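Non-fluorescent flavoprotein (Photobacterium phosphoreum, PDB 1FVP) binds flavin mononucleotide carrying a covalently attached myristate, as a homodimeric, non-fluorescent relative of bacterial luciferase. Local coordinates at residues Val132-Lys146 with Ile165-Tyr177. Sequence-based numbering, arbitrary orientation.
Sequences VNVNEAETVAKEELK and IDSIIQSNVTGSY. With FMA (6-(3-tetradecanoic acid) flavine mononucleotide), chain D.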
loop_
_atom_site.group_PDB
_atom_site.type_symbol
_atom_site.label_atom_id
_atom_site.label_comp_id
_atom_site.label_asym_id
_atom_site.label_seq_id
_atom_site.Cartn_x
_atom_site.Cartn_y
_atom_site.Cartn_z
ATOM N N VAL A 132 -7.087 18.060 -1.557
ATOM C CA VAL A 132 -7.267 19.210 -2.460
ATOM C C VAL A 132 -8.672 19.322 -3.048
ATOM O O VAL A 132 -9.420 18.336 -3.227
ATOM C CB VAL A 132 -6.219 19.097 -3.592
ATOM C CG1 VAL A 132 -6.531 19.924 -4.816
ATOM C CG2 VAL A 132 -4.843 19.477 -3.067
ATOM N N ASN A 133 -9.008 20.556 -3.385
ATOM C CA ASN A 133 -10.297 20.918 -4.022
ATOM C C ASN A 133 -10.094 22.337 -4.562
ATOM O O ASN A 133 -10.205 23.231 -3.734
ATOM C CB ASN A 133 -11.487 20.805 -3.095
ATOM C CG ASN A 133 -12.772 21.241 -3.759
ATOM O OD1 ASN A 133 -12.746 22.211 -4.502
ATOM N ND2 ASN A 133 -13.885 20.560 -3.533
ATOM N N VAL A 134 -9.836 22.454 -5.836
ATOM C CA VAL A 134 -9.578 23.756 -6.464
ATOM C C VAL A 134 -10.729 24.320 -7.272
ATOM O O VAL A 134 -11.140 23.724 -8.284
ATOM C CB VAL A 134 -8.289 23.592 -7.319
ATOM C CG1 VAL A 134 -8.197 24.503 -8.532
ATOM C CG2 VAL A 134 -7.046 23.743 -6.460
ATOM N N ASN A 135 -11.199 25.491 -6.901
ATOM C CA ASN A 135 -12.313 26.135 -7.660
ATOM C C ASN A 135 -12.085 27.633 -7.562
ATOM O O ASN A 135 -12.022 28.170 -6.432
ATOM C CB ASN A 135 -13.571 25.513 -7.130
ATOM C CG ASN A 135 -14.829 26.328 -7.229
ATOM O OD1 ASN A 135 -15.203 26.871 -8.279
ATOM N ND2 ASN A 135 -15.489 26.399 -6.073
ATOM N N GLU A 136 -11.942 28.281 -8.710
ATOM C CA GLU A 136 -11.675 29.724 -8.818
ATOM C C GLU A 136 -12.549 30.528 -7.860
ATOM O O GLU A 136 -12.179 31.628 -7.415
ATOM C CB GLU A 136 -11.797 30.327 -10.195
ATOM C CG GLU A 136 -10.855 30.023 -11.334
ATOM C CD GLU A 136 -9.403 30.383 -11.307
ATOM O OE1 GLU A 136 -8.927 31.510 -11.457
ATOM O OE2 GLU A 136 -8.673 29.364 -11.126
ATOM N N ALA A 137 -13.694 29.944 -7.577
ATOM C CA ALA A 137 -14.693 30.494 -6.653
ATOM C C ALA A 137 -14.314 29.964 -5.263
ATOM O O ALA A 137 -14.521 28.791 -4.927
ATOM C CB ALA A 137 -16.105 30.074 -7.025
ATOM N N GLU A 138 -13.729 30.861 -4.502
ATOM C CA GLU A 138 -13.282 30.563 -3.152
ATOM C C GLU A 138 -14.148 29.501 -2.487
ATOM O O GLU A 138 -13.781 28.331 -2.323
ATOM C CB GLU A 138 -13.320 31.815 -2.267
ATOM C CG GLU A 138 -12.394 32.989 -2.584
ATOM C CD GLU A 138 -11.105 32.576 -3.259
ATOM O OE1 GLU A 138 -10.253 31.844 -2.762
ATOM O OE2 GLU A 138 -11.051 33.040 -4.428
ATOM N N THR A 139 -15.319 29.939 -2.112
ATOM C CA THR A 139 -16.394 29.324 -1.389
ATOM C C THR A 139 -17.147 28.107 -1.862
ATOM O O THR A 139 -17.774 27.444 -0.994
ATOM C CB THR A 139 -17.478 30.479 -1.110
ATOM O OG1 THR A 139 -16.803 31.714 -1.499
ATOM C CG2 THR A 139 -17.943 30.475 0.335
ATOM N N VAL A 140 -17.159 27.827 -3.145
ATOM C CA VAL A 140 -17.891 26.649 -3.673
ATOM C C VAL A 140 -17.084 25.418 -3.266
ATOM O O VAL A 140 -17.610 24.409 -2.774
ATOM C CB VAL A 140 -18.162 26.904 -5.155
ATOM C CG1 VAL A 140 -18.644 25.714 -5.953
ATOM C CG2 VAL A 140 -19.110 28.077 -5.335
ATOM N N ALA A 141 -15.784 25.554 -3.431
ATOM C CA ALA A 141 -14.722 24.602 -3.150
ATOM C C ALA A 141 -14.730 24.063 -1.719
ATOM O O ALA A 141 -14.515 22.862 -1.517
ATOM C CB ALA A 141 -13.377 25.277 -3.425
ATOM N N LYS A 142 -14.946 24.959 -0.790
ATOM C CA LYS A 142 -15.018 24.704 0.637
ATOM C C LYS A 142 -16.343 24.065 1.037
ATOM O O LYS A 142 -16.428 23.245 1.972
ATOM C CB LYS A 142 -14.857 26.005 1.417
ATOM C CG LYS A 142 -13.401 26.428 1.620
ATOM C CD LYS A 142 -13.237 27.460 2.715
ATOM C CE LYS A 142 -14.116 27.200 3.927
ATOM N NZ LYS A 142 -13.838 28.188 5.010
ATOM N N GLU A 143 -17.404 24.473 0.341
ATOM C CA GLU A 143 -18.722 23.897 0.655
ATOM C C GLU A 143 -18.810 22.564 -0.078
ATOM O O GLU A 143 -19.780 21.843 0.178
ATOM C CB GLU A 143 -19.952 24.741 0.405
ATOM C CG GLU A 143 -20.389 25.731 1.488
ATOM C CD GLU A 143 -19.479 26.877 1.835
ATOM O OE1 GLU A 143 -19.390 27.986 1.318
ATOM O OE2 GLU A 143 -18.727 26.616 2.817
ATOM N N GLU A 144 -17.825 22.257 -0.904
ATOM C CA GLU A 144 -17.807 20.990 -1.649
ATOM C C GLU A 144 -16.994 19.960 -0.871
ATOM O O GLU A 144 -17.356 18.770 -0.850
ATOM C CB GLU A 144 -17.250 21.065 -3.063
ATOM C CG GLU A 144 -17.942 20.270 -4.145
ATOM C CD GLU A 144 -17.394 20.111 -5.518
ATOM O OE1 GLU A 144 -16.683 20.888 -6.127
ATOM O OE2 GLU A 144 -17.750 19.048 -6.084
ATOM N N LEU A 145 -15.934 20.416 -0.233
ATOM C CA LEU A 145 -15.053 19.534 0.559
ATOM C C LEU A 145 -15.720 19.217 1.893
ATOM O O LEU A 145 -15.400 18.182 2.501
ATOM C CB LEU A 145 -13.662 20.131 0.612
ATOM C CG LEU A 145 -12.548 19.501 1.403
ATOM C CD1 LEU A 145 -11.808 18.448 0.601
ATOM C CD2 LEU A 145 -11.554 20.594 1.796
ATOM N N LYS A 146 -16.647 20.076 2.298
ATOM C CA LYS A 146 -17.394 19.914 3.554
ATOM C C LYS A 146 -18.509 18.883 3.387
ATOM O O LYS A 146 -19.380 18.713 4.260
ATOM C CB LYS A 146 -17.963 21.201 4.129
ATOM C CG LYS A 146 -18.480 21.082 5.562
ATOM C CD LYS A 146 -19.058 22.374 6.102
ATOM C CE LYS A 146 -18.007 23.452 6.292
ATOM N NZ LYS A 146 -18.533 24.634 7.022
ATOM N N ILE A 165 -14.940 21.155 11.802
ATOM C CA ILE A 165 -15.045 20.570 10.477
ATOM C C ILE A 165 -14.502 21.666 9.529
ATOM O O ILE A 165 -14.146 21.368 8.387
ATOM C CB ILE A 165 -16.418 20.010 10.023
ATOM C CG1 ILE A 165 -16.304 18.467 9.809
ATOM C CG2 ILE A 165 -17.037 20.637 8.747
ATOM C CD1 ILE A 165 -16.501 17.685 11.132
ATOM N N ASP A 166 -14.466 22.863 10.095
ATOM C CA ASP A 166 -13.972 24.026 9.343
ATOM C C ASP A 166 -12.446 24.017 9.339
ATOM O O ASP A 166 -11.816 24.225 8.289
ATOM C CB ASP A 166 -14.617 25.302 9.844
ATOM C CG ASP A 166 -16.021 25.565 9.336
ATOM O OD1 ASP A 166 -16.363 25.330 8.164
ATOM O OD2 ASP A 166 -16.826 26.051 10.171
ATOM N N SER A 167 -11.858 23.758 10.486
ATOM C CA SER A 167 -10.394 23.715 10.666
ATOM C C SER A 167 -9.741 22.632 9.810
ATOM O O SER A 167 -8.698 22.892 9.174
ATOM C CB SER A 167 -10.047 23.524 12.140
ATOM O OG SER A 167 -10.773 22.388 12.606
ATOM N N ILE A 168 -10.348 21.437 9.819
ATOM C CA ILE A 168 -9.789 20.348 9.005
ATOM C C ILE A 168 -9.647 20.953 7.602
ATOM O O ILE A 168 -8.530 20.955 7.081
ATOM C CB ILE A 168 -10.597 19.029 8.949
ATOM C CG1 ILE A 168 -10.821 18.448 10.361
ATOM C CG2 ILE A 168 -9.905 17.988 8.015
ATOM C CD1 ILE A 168 -11.877 17.315 10.392
ATOM N N ILE A 169 -10.778 21.459 7.117
ATOM C CA ILE A 169 -10.812 22.080 5.787
ATOM C C ILE A 169 -9.763 23.194 5.700
ATOM O O ILE A 169 -9.005 23.254 4.722
ATOM C CB ILE A 169 -12.215 22.599 5.366
ATOM C CG1 ILE A 169 -13.307 21.524 5.499
ATOM C CG2 ILE A 169 -12.161 23.173 3.910
ATOM C CD1 ILE A 169 -14.757 22.102 5.425
ATOM N N GLN A 170 -9.771 24.023 6.729
ATOM C CA GLN A 170 -8.830 25.149 6.824
ATOM C C GLN A 170 -7.393 24.612 6.774
ATOM O O GLN A 170 -6.489 25.330 6.302
ATOM C CB GLN A 170 -9.054 25.999 8.056
ATOM C CG GLN A 170 -10.296 26.848 8.064
ATOM C CD GLN A 170 -10.241 28.038 7.129
ATOM O OE1 GLN A 170 -9.241 28.763 7.064
ATOM N NE2 GLN A 170 -11.351 28.216 6.404
ATOM N N SER A 171 -7.211 23.394 7.252
ATOM C CA SER A 171 -5.899 22.736 7.266
ATOM C C SER A 171 -5.626 22.172 5.861
ATOM O O SER A 171 -4.487 22.236 5.368
ATOM C CB SER A 171 -5.789 21.628 8.285
ATOM O OG SER A 171 -5.925 22.021 9.626
ATOM N N ASN A 172 -6.699 21.645 5.285
ATOM C CA ASN A 172 -6.648 21.051 3.933
ATOM C C ASN A 172 -6.451 22.140 2.881
ATOM O O ASN A 172 -6.464 23.335 3.222
ATOM C CB ASN A 172 -7.803 20.079 3.745
ATOM C CG ASN A 172 -7.507 18.745 4.411
ATOM O OD1 ASN A 172 -6.983 17.850 3.738
ATOM N ND2 ASN A 172 -7.811 18.548 5.689
ATOM N N VAL A 173 -6.268 21.722 1.642
ATOM C CA VAL A 173 -5.997 22.540 0.454
ATOM C C VAL A 173 -7.160 22.845 -0.474
ATOM O O VAL A 173 -7.679 21.953 -1.171
ATOM C CB VAL A 173 -4.862 21.773 -0.280
ATOM C CG1 VAL A 173 -4.367 22.501 -1.501
ATOM C CG2 VAL A 173 -3.716 21.483 0.666
ATOM N N THR A 174 -7.588 24.100 -0.539
ATOM C CA THR A 174 -8.702 24.573 -1.355
ATOM C C THR A 174 -8.623 26.035 -1.800
ATOM O O THR A 174 -7.891 26.896 -1.293
ATOM C CB THR A 174 -10.065 24.359 -0.568
ATOM O OG1 THR A 174 -10.216 25.589 0.214
ATOM C CG2 THR A 174 -10.154 23.159 0.362
ATOM N N GLY A 175 -9.445 26.366 -2.780
ATOM C CA GLY A 175 -9.556 27.695 -3.382
ATOM C C GLY A 175 -9.056 27.668 -4.826
ATOM O O GLY A 175 -8.948 26.579 -5.417
ATOM N N SER A 176 -8.757 28.829 -5.370
ATOM C CA SER A 176 -8.244 28.967 -6.739
ATOM C C SER A 176 -6.931 28.208 -6.887
ATOM O O SER A 176 -6.453 27.642 -5.900
ATOM C CB SER A 176 -7.937 30.428 -7.032
ATOM O OG SER A 176 -6.669 30.823 -6.518
ATOM N N TYR A 177 -6.338 28.266 -8.061
ATOM C CA TYR A 177 -5.044 27.559 -8.255
ATOM C C TYR A 177 -3.938 28.222 -7.449
ATOM O O TYR A 177 -3.532 27.675 -6.412
ATOM C CB TYR A 177 -4.700 27.365 -9.711
ATOM C CG TYR A 177 -3.565 26.468 -10.123
ATOM C CD1 TYR A 177 -3.611 25.076 -9.994
ATOM C CD2 TYR A 177 -2.430 27.020 -10.730
ATOM C CE1 TYR A 177 -2.556 24.267 -10.418
ATOM C CE2 TYR A 177 -1.373 26.231 -11.165
ATOM C CZ TYR A 177 -1.437 24.856 -10.999
ATOM O OH TYR A 177 -0.369 24.126 -11.440
HETATM N N1 FMA D . 11.294 24.425 -2.407
HETATM C C2 FMA D . 11.917 23.277 -2.675
HETATM O O2 FMA D . 12.890 22.838 -2.187
HETATM N N3 FMA D . 11.369 22.397 -3.698
HETATM C C4 FMA D . 10.252 22.729 -4.373
HETATM O O4 FMA D . 9.837 21.967 -5.221
HETATM C C4A FMA D . 9.602 23.967 -4.074
HETATM N N5 FMA D . 8.515 24.386 -4.670
HETATM C C5A FMA D . 7.864 25.536 -4.436
HETATM C C6 FMA D . 6.708 25.898 -5.122
HETATM C C7 FMA D . 6.115 27.096 -4.808
HETATM C C7M FMA D . 4.806 27.610 -5.504
HETATM C C8 FMA D . 6.664 27.974 -3.802
HETATM C C8M FMA D . 6.055 29.287 -3.430
HETATM C C9 FMA D . 7.812 27.584 -3.146
HETATM C C9A FMA D . 8.443 26.403 -3.404
HETATM N N10 FMA D . 9.595 25.951 -2.772
HETATM C C10 FMA D . 10.233 24.808 -3.022
HETATM C C1B FMA D . 10.237 26.813 -1.684
HETATM C C2B FMA D . 11.049 25.999 -0.587
HETATM O O2B FMA D . 10.491 26.515 0.608
HETATM C C3B FMA D . 12.526 26.278 -0.746
HETATM O "O3'" FMA D . 12.823 26.726 -2.030
HETATM C C4B FMA D . 13.461 25.112 -0.406
HETATM O "O4'" FMA D . 13.243 24.654 0.976
HETATM C C5B FMA D . 14.947 25.549 -0.534
HETATM O "O5'" FMA D . 15.583 25.305 0.857
HETATM P P FMA D . 16.441 26.304 1.730
HETATM O O1P FMA D . 17.723 26.417 0.833
HETATM O O2P FMA D . 15.711 27.554 1.819
HETATM O O3P FMA D . 16.559 25.768 2.998
HETATM C "C1'" FMA D . 6.381 24.831 -8.615
HETATM O "O1'" FMA D . 5.527 25.797 -8.653
HETATM O "O2'" FMA D . 6.921 24.468 -9.666
HETATM C "C2'" FMA D . 7.113 24.762 -7.316
HETATM C "C3'" FMA D . 6.174 24.953 -6.116
HETATM C "C4'" FMA D . 5.786 23.598 -5.606
HETATM C "C5'" FMA D . 4.503 22.953 -6.072
HETATM C "C6'" FMA D . 3.705 22.331 -4.953
HETATM C "C7'" FMA D . 2.829 21.179 -5.427
HETATM C "C8'" FMA D . 1.378 21.342 -5.255
HETATM C "C9'" FMA D . 0.704 20.828 -3.994
HETATM C C11 FMA D . -0.675 21.375 -3.787
HETATM C C12 FMA D . -1.625 21.598 -4.905
HETATM C C13 FMA D . -3.025 22.029 -4.618
HETATM C C14 FMA D . -3.947 22.180 -5.786
HETATM C C15 FMA D . -3.351 22.867 -6.982
#
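K146 reaches from helix 138-155 across to the start of helix 166-171, and each part of its chain finds a suitable partner. K146 CB lies 3.6 Å from I169 CD1; K146 CG and CD then run past I165 CG2. The bend at chi3 (-67°) turns CE back beside I169 CD1 and brings NZ to D166, where it forms a salt bridge with OD1 from the syn side, 22° out of the carboxylate plane. Lysine suits this position because its methylenes pack on isoleucines while its ammonium group reaches the solvent-exposed D166.

Deeper in, the side chains of L145 and I169 lie alongside and point opposite ways, L145 CD2 resting on I169 CG2. The same methyl of L145 meets T174 CG2, so one branched leucine joins helix 166-171 to strand 174-175. T174 OG1 lies against K142 CG, a van der Waals contact.

Strand 174-175 runs parallel to the end of strand 126-134. N135 N donates to G175 O at 2.9 Å, while the bonds N133 N to V173 O and G175 N to N133 O are weak. G175 has a positive phi (112°), a backbone region readily open to glycine.

Where the strands meet the ligand, V132 CG2 touches V173 CG1 at 3.4 Å, and both methyls approach C13 of the acyl tail. V134 CG2 lies 3.5 Å from C14 of the acyl tail, and the Y177 ring meets C15 of that tail obliquely. Valines suit this end because their branched methyls offer the tail an apolar surface. The cysteine C180 of helix 178-190 packs on V134 and V173 nearby. The contact thus grades from an ion pair at one end, through branched aliphatic packing, to a hydrocarbon-lined end of the flavin-fatty acid pocket, chemistry suited to holding an acyl tail by van der Waals contact.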